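Local coordinates for protein M32 carboxypeptidase (Chitinophagaceae bacterium, PDB 7A03) that probably removes amino acids one at a time from the C-terminal ends of peptides, as a metal-dependent carboxypeptidase of the M32 family, at residues Lys125-Gln130 and Asn400-Val405; Pro346-Thr351 and Val396-Asp401; His359-Ile364 and Asp388-Tyr393. All coordinates share one frame; numbering follows the deposited sequence.

Contact 1 (Lys125-Gln130 and Asn400-Val405); sequences KANDYQ and NDTQGV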
loop_
_atom_site.group_PDB
_atom_site.type_symbol
_atom_site.label_atom_id
_atom_site.label_comp_id
_atom_site.label_asym_id
_atom_site.label_seq_id
_atom_site.Cartn_x
_atom_site.Cartn_y
_atom_site.Cartn_z
ATOM N N LYS A 125 19.338 -17.184 1.747
ATOM C CA LYS A 125 19.659 -18.540 1.304
ATOM C C LYS A 125 20.482 -19.305 2.340
ATOM O O LYS A 125 20.355 -20.532 2.448
ATOM C CB LYS A 125 20.290 -18.533 -0.087
ATOM C CG LYS A 125 19.412 -17.885 -1.180
ATOM C CD LYS A 125 17.919 -17.827 -0.820
ATOM C CE LYS A 125 17.191 -16.756 -1.620
ATOM N NZ LYS A 125 17.792 -15.417 -1.395
ATOM N N ALA A 126 21.309 -18.608 3.121
ATOM C CA ALA A 126 21.978 -19.223 4.263
ATOM C C ALA A 126 21.090 -19.290 5.500
ATOM O O ALA A 126 21.459 -19.957 6.473
ATOM C CB ALA A 126 23.257 -18.452 4.595
ATOM N N ASN A 127 19.935 -18.619 5.481
ATOM C CA ASN A 127 19.030 -18.536 6.630
ATOM C C ASN A 127 19.737 -17.998 7.874
ATOM O O ASN A 127 19.601 -18.531 8.979
ATOM C CB ASN A 127 18.319 -19.864 6.905
ATOM C CG ASN A 127 16.904 -19.665 7.402
ATOM O OD1 ASN A 127 16.594 -18.648 8.025
ATOM N ND2 ASN A 127 16.036 -20.632 7.126
ATOM N N ASP A 128 20.498 -16.921 7.686
ATOM C CA ASP A 128 21.283 -16.342 8.774
ATOM C C ASP A 128 21.312 -14.833 8.607
ATOM O O ASP A 128 21.867 -14.325 7.627
ATOM C CB ASP A 128 22.710 -16.902 8.789
ATOM C CG ASP A 128 23.540 -16.375 9.954
ATOM O OD1 ASP A 128 24.711 -16.785 10.079
ATOM O OD2 ASP A 128 23.033 -15.559 10.752
ATOM N N TYR A 129 20.753 -14.124 9.589
ATOM C CA TYR A 129 20.698 -12.671 9.514
ATOM C C TYR A 129 22.088 -12.048 9.539
ATOM O O TYR A 129 22.301 -10.985 8.942
ATOM C CB TYR A 129 19.853 -12.124 10.666
ATOM C CG TYR A 129 20.115 -10.666 10.949
ATOM C CD1 TYR A 129 19.568 -9.679 10.143
ATOM C CD2 TYR A 129 20.924 -10.277 12.008
ATOM C CE1 TYR A 129 19.815 -8.340 10.387
ATOM C CE2 TYR A 129 21.176 -8.940 12.263
ATOM C CZ TYR A 129 20.613 -7.978 11.447
ATOM O OH TYR A 129 20.864 -6.651 11.695
ATOM N N GLN A 130 23.042 -12.680 10.232
ATOM C CA GLN A 130 24.377 -12.103 10.344
ATOM C C GLN A 130 25.059 -11.958 8.992
ATOM O O GLN A 130 25.979 -11.144 8.859
ATOM C CB GLN A 130 25.236 -12.903 11.328
ATOM C CG GLN A 130 24.657 -12.963 12.735
ATOM C CD GLN A 130 24.500 -11.589 13.375
ATOM O OE1 GLN A 130 25.114 -10.611 12.945
ATOM N NE2 GLN A 130 23.660 -11.510 14.404
ATOM N N ASN A 400 13.371 -19.416 12.659
ATOM C CA ASN A 400 14.593 -19.127 11.922
ATOM C C ASN A 400 14.466 -17.726 11.336
ATOM O O ASN A 400 13.408 -17.096 11.410
ATOM C CB ASN A 400 14.854 -20.171 10.831
ATOM C CG ASN A 400 13.651 -20.389 9.940
ATOM O OD1 ASN A 400 13.292 -19.525 9.140
ATOM N ND2 ASN A 400 13.019 -21.551 10.075
ATOM N N ASP A 401 15.560 -17.251 10.737
ATOM C CA ASP A 401 15.623 -15.851 10.325
ATOM C C ASP A 401 14.762 -15.542 9.101
ATOM O O ASP A 401 14.245 -14.426 8.988
ATOM C CB ASP A 401 17.074 -15.429 10.116
ATOM C CG ASP A 401 17.803 -15.215 11.422
ATOM O OD1 ASP A 401 17.131 -14.975 12.451
ATOM O OD2 ASP A 401 19.052 -15.289 11.431
ATOM N N THR A 402 14.595 -16.487 8.169
ATOM C CA THR A 402 13.704 -16.212 7.043
ATOM C C THR A 402 12.249 -16.100 7.491
ATOM O O THR A 402 11.461 -15.395 6.854
ATOM C CB THR A 402 13.871 -17.238 5.915
ATOM O OG1 THR A 402 13.597 -18.554 6.404
ATOM C CG2 THR A 402 15.286 -17.193 5.352
ATOM N N GLN A 403 11.878 -16.769 8.586
ATOM C CA GLN A 403 10.570 -16.566 9.197
ATOM C C GLN A 403 10.542 -15.364 10.131
ATOM O O GLN A 403 9.487 -15.070 10.708
ATOM C CB GLN A 403 10.135 -17.827 9.952
ATOM C CG GLN A 403 9.880 -19.026 9.056
ATOM C CD GLN A 403 8.611 -18.875 8.241
ATOM O OE1 GLN A 403 7.517 -18.748 8.791
ATOM N NE2 GLN A 403 8.749 -18.898 6.925
ATOM N N GLY A 404 11.668 -14.675 10.295
ATOM C CA GLY A 404 11.774 -13.539 11.181
ATOM C C GLY A 404 12.253 -12.289 10.475
ATOM O O GLY A 404 11.594 -11.803 9.556
ATOM N N VAL A 405 13.433 -11.799 10.873
ATOM C CA VAL A 405 13.921 -10.484 10.464
ATOM C C VAL A 405 14.222 -10.384 8.972
ATOM O O VAL A 405 14.240 -9.279 8.420
ATOM C CB VAL A 405 15.128 -10.083 11.338
ATOM C CG1 VAL A 405 16.336 -10.970 11.038
ATOM C CG2 VAL A 405 15.470 -8.622 11.144
HETATM O O HOH W 1 17.975 -18.696 11.120
#

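Contact 2 (Pro346-Thr351 and Val396-Asp401); sequences PSLIRT and VEVPND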
loop_
_atom_site.group_PDB
_atom_site.type_symbol
_atom_site.label_atom_id
_atom_site.label_comp_id
_atom_site.label_asym_id
_atom_site.label_seq_id
_atom_site.Cartn_x
_atom_site.Cartn_y
_atom_site.Cartn_z
ATOM N N PRO A 346 -2.576 -15.107 15.328
ATOM C CA PRO A 346 -1.183 -14.636 15.384
ATOM C C PRO A 346 -0.287 -15.554 14.563
ATOM O O PRO A 346 -0.410 -16.781 14.618
ATOM C CB PRO A 346 -0.853 -14.704 16.878
ATOM C CG PRO A 346 -2.195 -14.566 17.556
ATOM C CD PRO A 346 -3.162 -15.295 16.668
ATOM N N SER A 347 0.588 -14.948 13.763
ATOM C CA SER A 347 1.425 -15.710 12.848
ATOM C C SER A 347 2.730 -14.956 12.601
ATOM O O SER A 347 2.922 -13.827 13.062
ATOM C CB SER A 347 0.652 -16.064 11.578
ATOM O OG SER A 347 0.272 -14.896 10.873
ATOM N N LEU A 348 3.628 -15.594 11.855
ATOM C CA LEU A 348 5.002 -15.124 11.716
ATOM C C LEU A 348 5.216 -14.176 10.540
ATOM O O LEU A 348 6.083 -13.297 10.622
ATOM C CB LEU A 348 5.940 -16.326 11.568
ATOM C CG LEU A 348 6.081 -17.172 12.837
ATOM C CD1 LEU A 348 6.592 -18.564 12.516
ATOM C CD2 LEU A 348 7.018 -16.483 13.807
ATOM N N ILE A 349 4.448 -14.327 9.462
ATOM C CA ILE A 349 4.706 -13.651 8.193
ATOM C C ILE A 349 3.680 -12.546 7.995
ATOM O O ILE A 349 2.472 -12.817 7.909
ATOM C CB ILE A 349 4.681 -14.633 7.013
ATOM C CG1 ILE A 349 5.669 -15.778 7.254
ATOM C CG2 ILE A 349 4.959 -13.894 5.701
ATOM C CD1 ILE A 349 7.119 -15.322 7.398
ATOM N N ARG A 350 4.170 -11.306 7.878
ATOM C CA ARG A 350 3.297 -10.145 7.716
ATOM C C ARG A 350 2.375 -10.285 6.512
ATOM O O ARG A 350 1.177 -9.983 6.603
ATOM C CB ARG A 350 4.140 -8.874 7.610
ATOM C CG ARG A 350 3.358 -7.602 7.275
ATOM C CD ARG A 350 4.291 -6.415 6.965
ATOM N NE ARG A 350 5.156 -6.685 5.811
ATOM C CZ ARG A 350 4.768 -6.539 4.543
ATOM N NH1 ARG A 350 3.548 -6.114 4.264
ATOM N NH2 ARG A 350 5.589 -6.823 3.536
ATOM N N THR A 351 2.908 -10.736 5.370
ATOM C CA THR A 351 2.095 -10.777 4.159
ATOM C C THR A 351 0.979 -11.812 4.219
ATOM O O THR A 351 0.069 -11.755 3.388
ATOM C CB THR A 351 2.963 -10.997 2.913
ATOM O OG1 THR A 351 3.713 -12.213 3.067
ATOM C CG2 THR A 351 3.915 -9.811 2.715
ATOM N N VAL A 396 4.259 -15.523 19.348
ATOM C CA VAL A 396 4.796 -16.516 18.428
ATOM C C VAL A 396 6.307 -16.566 18.602
ATOM O O VAL A 396 6.940 -15.574 18.984
ATOM C CB VAL A 396 4.403 -16.234 16.965
ATOM C CG1 VAL A 396 2.885 -16.329 16.816
ATOM C CG2 VAL A 396 4.908 -14.867 16.543
ATOM N N GLU A 397 6.881 -17.746 18.343
ATOM C CA GLU A 397 8.301 -18.022 18.574
ATOM C C GLU A 397 8.955 -18.240 17.216
ATOM O O GLU A 397 8.833 -19.316 16.622
ATOM C CB GLU A 397 8.504 -19.236 19.483
ATOM C CG GLU A 397 8.016 -19.038 20.904
ATOM C CD GLU A 397 6.506 -18.988 20.988
ATOM O OE1 GLU A 397 5.849 -19.909 20.450
ATOM O OE2 GLU A 397 5.980 -18.016 21.575
ATOM N N VAL A 398 9.647 -17.213 16.734
ATOM C CA VAL A 398 10.331 -17.224 15.444
ATOM C C VAL A 398 11.314 -18.389 15.363
ATOM O O VAL A 398 12.233 -18.478 16.189
ATOM C CB VAL A 398 11.033 -15.881 15.187
ATOM C CG1 VAL A 398 11.855 -15.964 13.920
ATOM C CG2 VAL A 398 10.011 -14.757 15.082
ATOM N N PRO A 399 11.171 -19.290 14.372
ATOM C CA PRO A 399 11.992 -20.509 14.345
ATOM C C PRO A 399 13.308 -20.359 13.593
ATOM O O PRO A 399 14.253 -21.112 13.844
ATOM C CB PRO A 399 11.071 -21.519 13.650
ATOM C CG PRO A 399 10.267 -20.673 12.700
ATOM C CD PRO A 399 10.075 -19.339 13.388
ATOM N N ASN A 400 13.371 -19.416 12.659
ATOM C CA ASN A 400 14.593 -19.127 11.922
ATOM C C ASN A 400 14.466 -17.726 11.336
ATOM O O ASN A 400 13.408 -17.096 11.410
ATOM C CB ASN A 400 14.854 -20.171 10.831
ATOM C CG ASN A 400 13.651 -20.389 9.940
ATOM O OD1 ASN A 400 13.292 -19.525 9.140
ATOM N ND2 ASN A 400 13.019 -21.551 10.075
ATOM N N ASP A 401 15.560 -17.251 10.737
ATOM C CA ASP A 401 15.623 -15.851 10.325
ATOM C C ASP A 401 14.762 -15.542 9.101
ATOM O O ASP A 401 14.245 -14.426 8.988
ATOM C CB ASP A 401 17.074 -15.429 10.116
ATOM C CG ASP A 401 17.803 -15.215 11.422
ATOM O OD1 ASP A 401 17.131 -14.975 12.451
ATOM O OD2 ASP A 401 19.052 -15.289 11.431
#

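Contact 3 (His359-Ile364 and Asp388-Tyr393); sequences HFHIMI and DYYRQY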
loop_
_atom_site.group_PDB
_atom_site.type_symbol
_atom_site.label_atom_id
_atom_site.label_comp_id
_atom_site.label_asym_id
_atom_site.label_seq_id
_atom_site.Cartn_x
_atom_site.Cartn_y
_atom_site.Cartn_z
ATOM N N HIS A 359 -1.431 -5.481 12.095
ATOM C CA HIS A 359 -0.957 -4.209 12.611
ATOM C C HIS A 359 0.099 -4.370 13.693
ATOM O O HIS A 359 0.947 -3.485 13.847
ATOM C CB HIS A 359 -2.152 -3.331 12.969
ATOM C CG HIS A 359 -3.116 -3.234 11.831
ATOM N ND1 HIS A 359 -2.814 -2.541 10.675
ATOM C CD2 HIS A 359 -4.315 -3.826 11.615
ATOM C CE1 HIS A 359 -3.805 -2.682 9.811
ATOM N NE2 HIS A 359 -4.732 -3.452 10.357
ATOM N N PHE A 360 0.144 -5.524 14.364
ATOM C CA PHE A 360 1.285 -5.766 15.240
ATOM C C PHE A 360 2.568 -5.924 14.434
ATOM O O PHE A 360 3.609 -5.358 14.804
ATOM C CB PHE A 360 1.024 -6.955 16.151
ATOM C CG PHE A 360 0.016 -6.661 17.225
ATOM C CD1 PHE A 360 -1.341 -6.773 16.965
ATOM C CD2 PHE A 360 0.422 -6.204 18.466
ATOM C CE1 PHE A 360 -2.273 -6.473 17.949
ATOM C CE2 PHE A 360 -0.500 -5.906 19.442
ATOM C CZ PHE A 360 -1.842 -6.039 19.182
ATOM N N HIS A 361 2.493 -6.640 13.305
ATOM C CA HIS A 361 3.644 -6.717 12.405
ATOM C C HIS A 361 4.130 -5.313 12.065
ATOM O O HIS A 361 5.328 -5.001 12.178
ATOM C CB HIS A 361 3.264 -7.472 11.127
ATOM C CG HIS A 361 2.931 -8.921 11.334
ATOM N ND1 HIS A 361 3.878 -9.930 11.281
ATOM C CD2 HIS A 361 1.743 -9.535 11.544
ATOM C CE1 HIS A 361 3.287 -11.095 11.484
ATOM N NE2 HIS A 361 1.993 -10.884 11.647
ATOM N N ILE A 362 3.190 -4.417 11.742
ATOM C CA ILE A 362 3.627 -3.086 11.341
ATOM C C ILE A 362 4.206 -2.370 12.541
ATOM O O ILE A 362 5.252 -1.704 12.449
ATOM C CB ILE A 362 2.476 -2.301 10.688
ATOM C CG1 ILE A 362 1.988 -3.000 9.419
ATOM C CG2 ILE A 362 2.895 -0.872 10.371
ATOM C CD1 ILE A 362 2.999 -2.989 8.273
ATOM N N MET A 363 3.567 -2.526 13.699
ATOM C CA MET A 363 4.036 -1.822 14.882
ATOM C C MET A 363 5.462 -2.231 15.210
ATOM O O MET A 363 6.309 -1.376 15.518
ATOM C CB MET A 363 3.107 -2.110 16.053
ATOM C CG MET A 363 3.365 -1.248 17.268
ATOM S SD MET A 363 2.303 -1.758 18.618
ATOM C CE MET A 363 3.054 -3.324 19.051
ATOM N N ILE A 364 5.765 -3.527 15.070
ATOM C CA ILE A 364 7.100 -3.991 15.416
ATOM C C ILE A 364 8.115 -3.348 14.487
ATOM O O ILE A 364 9.123 -2.784 14.940
ATOM C CB ILE A 364 7.155 -5.527 15.395
ATOM C CG1 ILE A 364 6.376 -6.077 16.593
ATOM C CG2 ILE A 364 8.604 -5.992 15.409
ATOM C CD1 ILE A 364 5.966 -7.516 16.437
ATOM N N ASP A 388 12.225 -11.155 19.962
ATOM C CA ASP A 388 11.647 -10.741 21.237
ATOM C C ASP A 388 10.374 -9.933 21.027
ATOM O O ASP A 388 9.378 -10.142 21.732
ATOM C CB ASP A 388 12.667 -9.931 22.039
ATOM C CG ASP A 388 13.797 -10.782 22.578
ATOM O OD1 ASP A 388 13.674 -12.030 22.582
ATOM O OD2 ASP A 388 14.819 -10.194 22.992
ATOM N N TYR A 389 10.392 -9.004 20.062
ATOM C CA TYR A 389 9.189 -8.231 19.752
ATOM C C TYR A 389 8.048 -9.154 19.333
ATOM O O TYR A 389 6.900 -9.008 19.786
ATOM C CB TYR A 389 9.502 -7.229 18.630
ATOM C CG TYR A 389 9.918 -5.837 19.086
ATOM C CD1 TYR A 389 8.987 -4.943 19.596
ATOM C CD2 TYR A 389 11.238 -5.416 18.983
ATOM C CE1 TYR A 389 9.364 -3.671 20.006
ATOM C CE2 TYR A 389 11.624 -4.143 19.393
ATOM C CZ TYR A 389 10.679 -3.280 19.904
ATOM O OH TYR A 389 11.050 -2.018 20.307
ATOM N N TYR A 390 8.349 -10.116 18.461
ATOM C CA TYR A 390 7.311 -11.026 17.997
ATOM C C TYR A 390 6.744 -11.861 19.138
ATOM O O TYR A 390 5.528 -12.080 19.212
ATOM C CB TYR A 390 7.835 -11.911 16.870
ATOM C CG TYR A 390 7.486 -11.345 15.518
ATOM C CD1 TYR A 390 8.130 -10.219 15.034
ATOM C CD2 TYR A 390 6.490 -11.921 14.734
ATOM C CE1 TYR A 390 7.807 -9.678 13.786
ATOM C CE2 TYR A 390 6.150 -11.389 13.492
ATOM C CZ TYR A 390 6.827 -10.268 13.017
ATOM O OH TYR A 390 6.501 -9.729 11.777
ATOM N N ARG A 391 7.601 -12.334 20.041
ATOM C CA ARG A 391 7.081 -13.126 21.146
ATOM C C ARG A 391 6.255 -12.267 22.091
ATOM O O ARG A 391 5.190 -12.692 22.556
ATOM C CB ARG A 391 8.217 -13.801 21.904
ATOM C CG ARG A 391 7.725 -14.683 23.028
ATOM C CD ARG A 391 8.766 -15.699 23.381
ATOM N NE ARG A 391 8.270 -16.681 24.333
ATOM C CZ ARG A 391 9.034 -17.630 24.855
ATOM N NH1 ARG A 391 10.312 -17.698 24.507
ATOM N NH2 ARG A 391 8.531 -18.505 25.713
ATOM N N GLN A 392 6.730 -11.057 22.387
ATOM C CA GLN A 392 6.057 -10.203 23.361
ATOM C C GLN A 392 4.666 -9.813 22.881
ATOM O O GLN A 392 3.688 -9.909 23.634
ATOM C CB GLN A 392 6.906 -8.958 23.623
ATOM C CG GLN A 392 6.228 -7.934 24.515
ATOM C CD GLN A 392 7.072 -6.697 24.744
ATOM O OE1 GLN A 392 8.245 -6.648 24.366
ATOM N NE2 GLN A 392 6.477 -5.688 25.367
ATOM N N TYR A 393 4.552 -9.378 21.625
ATOM C CA TYR A 393 3.292 -8.809 21.152
ATOM C C TYR A 393 2.391 -9.786 20.410
ATOM O O TYR A 393 1.164 -9.644 20.479
ATOM C CB TYR A 393 3.560 -7.579 20.277
ATOM C CG TYR A 393 4.112 -6.423 21.086
ATOM C CD1 TYR A 393 3.329 -5.789 22.044
ATOM C CD2 TYR A 393 5.421 -5.988 20.912
ATOM C CE1 TYR A 393 3.830 -4.737 22.799
ATOM C CE2 TYR A 393 5.929 -4.938 21.660
ATOM C CZ TYR A 393 5.128 -4.322 22.604
ATOM O OH TYR A 393 5.626 -3.279 23.349
#

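Contact 1 (Lys125-Gln130 and Asn400-Val405)
Tyr129 N donates to Asp401 OD2 over 2.8 Å, and Thr402 N donates to Asn127 OD1 over 2.9 Å, two bonds of opposite sense that tie a helix-to-helix corner to a loop. In the first, the N-H comes from above the carboxylate plane of Asp401, 35° out of it; in the second, the donor is tilted 27° from the amide plane of Asn127. A water adds a third link, donating a hydrogen bond to Asn127 O and accepting one from Asp401 N. Each side prepares its own groups. Asp128 OD2 receives Gln130 N and so N-caps the helix that follows, while Asn400 OD1 is gripped from opposite faces by Thr402 OG1 and Gln403 N, the latter bond closing an Asx motif that begins just ahead of, and overlaps, the Asp401-Gly404 type I turn. The Asn127 and Asn400 amides stand at 74° to each other. Asp128 and Asp401 lie side by side and point the same way, their OD2 atoms 4.0 Å apart; this proximity may raise the proton affinity of one or the other, although each OD2 has an N-H to offset its charge. Packing is lighter: Val405 CG1 meets Tyr129 CD1 at 3.6 Å, approaching the ring obliquely, and also lies near Tyr129 CB. Asn127, with positive phi, is the C-prime residue of a Schellman motif, so the corner pairs a helix stop with a helix start. Helix 103-126 ends here and helix 129-150 sets out, against the loop between helices 382-394 and 420-439. Helix 382-394 packs against both segments, touching Tyr129 through Leu382 and Val405 through Trp386, and Tyr129 OH bonds to Thr379 O.

Contact 2 (Pro346-Thr351 and Val396-Asp401)
Leu348 spreads its two methyl branches over three residues of the facing loop. Its CD2 lies 3.8 Å from Val396 CG2 and 3.7 Å from Val398 CG2, touching both valines at once, while CD1 meets Pro399 CD at 3.7 Å. That last approach is tip to tip; against Val398 the leucine runs at a slant. The branches arrive there because CG stands opposite the carbonyl carbon (chi1 -69°), beside the backbone N, and carries both methyls across. Val396 takes part with both of its own: CG2 turns to Leu348, whereas CG1 reaches back to Pro346, 4.1 Å from Pro346 CB and close to its carbonyl group. No hydrogen bond joins the two segments, so van der Waals contact alone links them directly. Both are loops of this largely helical M32 fold: 346-351 lies ahead of helix 358-374, and the loop 396-401 follows the end of helix 382-394. Their touching parts run nearly alongside, the directions from Pro346 to Leu348 and from Val396 to Pro399 differing by 22°, yet without the backbone pairing of a sheet. The backbone of the first loop is tied by Gln407, which bonds to Leu348 O and Arg350 N, and Arg350 NE forms a salt bridge with Asp408. On the second, Val396 and Val398 also rest on Tyr390 of helix 382-394.

Contact 3 (His359-Ile364 and Asp388-Tyr393)
His361 and Tyr390 make the polar link between two helices packed in a largely antiparallel pair, 358-374 and 382-394, whose local axes pass 10.3 Å apart at 140°. The His361 ND1 to Tyr390 OH hydrogen bond spans 2.7 Å; the hydroxyl approaches the imidazole rim close to the ring plane, and either atom could be the donor. Arg365 NH1 also bonds to this hydroxyl, which helps fix the tyrosine ring in a buried setting.

Met363 gives a Met-aromatic contact in the conformer given, one of two. There a bend at chi3 (71°) turns the methyl over the middle of the Tyr393 ring while SD stands farther off on the same side. Gln392 CD lies against the opposite face, toward the rim.

Apolar contacts fill the rest of the interface. Phe360 CD2 touches Tyr393 CB, its side chain crossing that of the tyrosine at about a right angle. Ile364 has the central place: CG2 meets Tyr389 CB at 3.6 Å, and the two side chains run past one another in contrary senses. Further along the isoleucine, Ile364 CD1 makes a CH-pi contact over one face of Tyr390, 4.1 Å from the ring centroid.

Along the chain the three contacts are nested: contact 3 joins neighbouring helices, contact 2 brings together the loops before the first and after the second of them, and contact 1 spans a far longer interval to the 127-128 corner. Contacts 1 and 2 share Asn400 and Asp401, their centres about 11 Å apart, and touch where Gln403 meets Leu348 and Ile349, and Gly404 meets Val398. Contacts 2 and 3 are about 10 Å apart between centres and meet where the carbonyl oxygens of Ser347 and Leu348 pack against the rings of His361 and Tyr390, respectively. Contacts 1 and 3, about 17 Å apart between centres, do not touch. The loop after helix 382-394 therefore connects an antiparallel helix pair to an outlying helical corner.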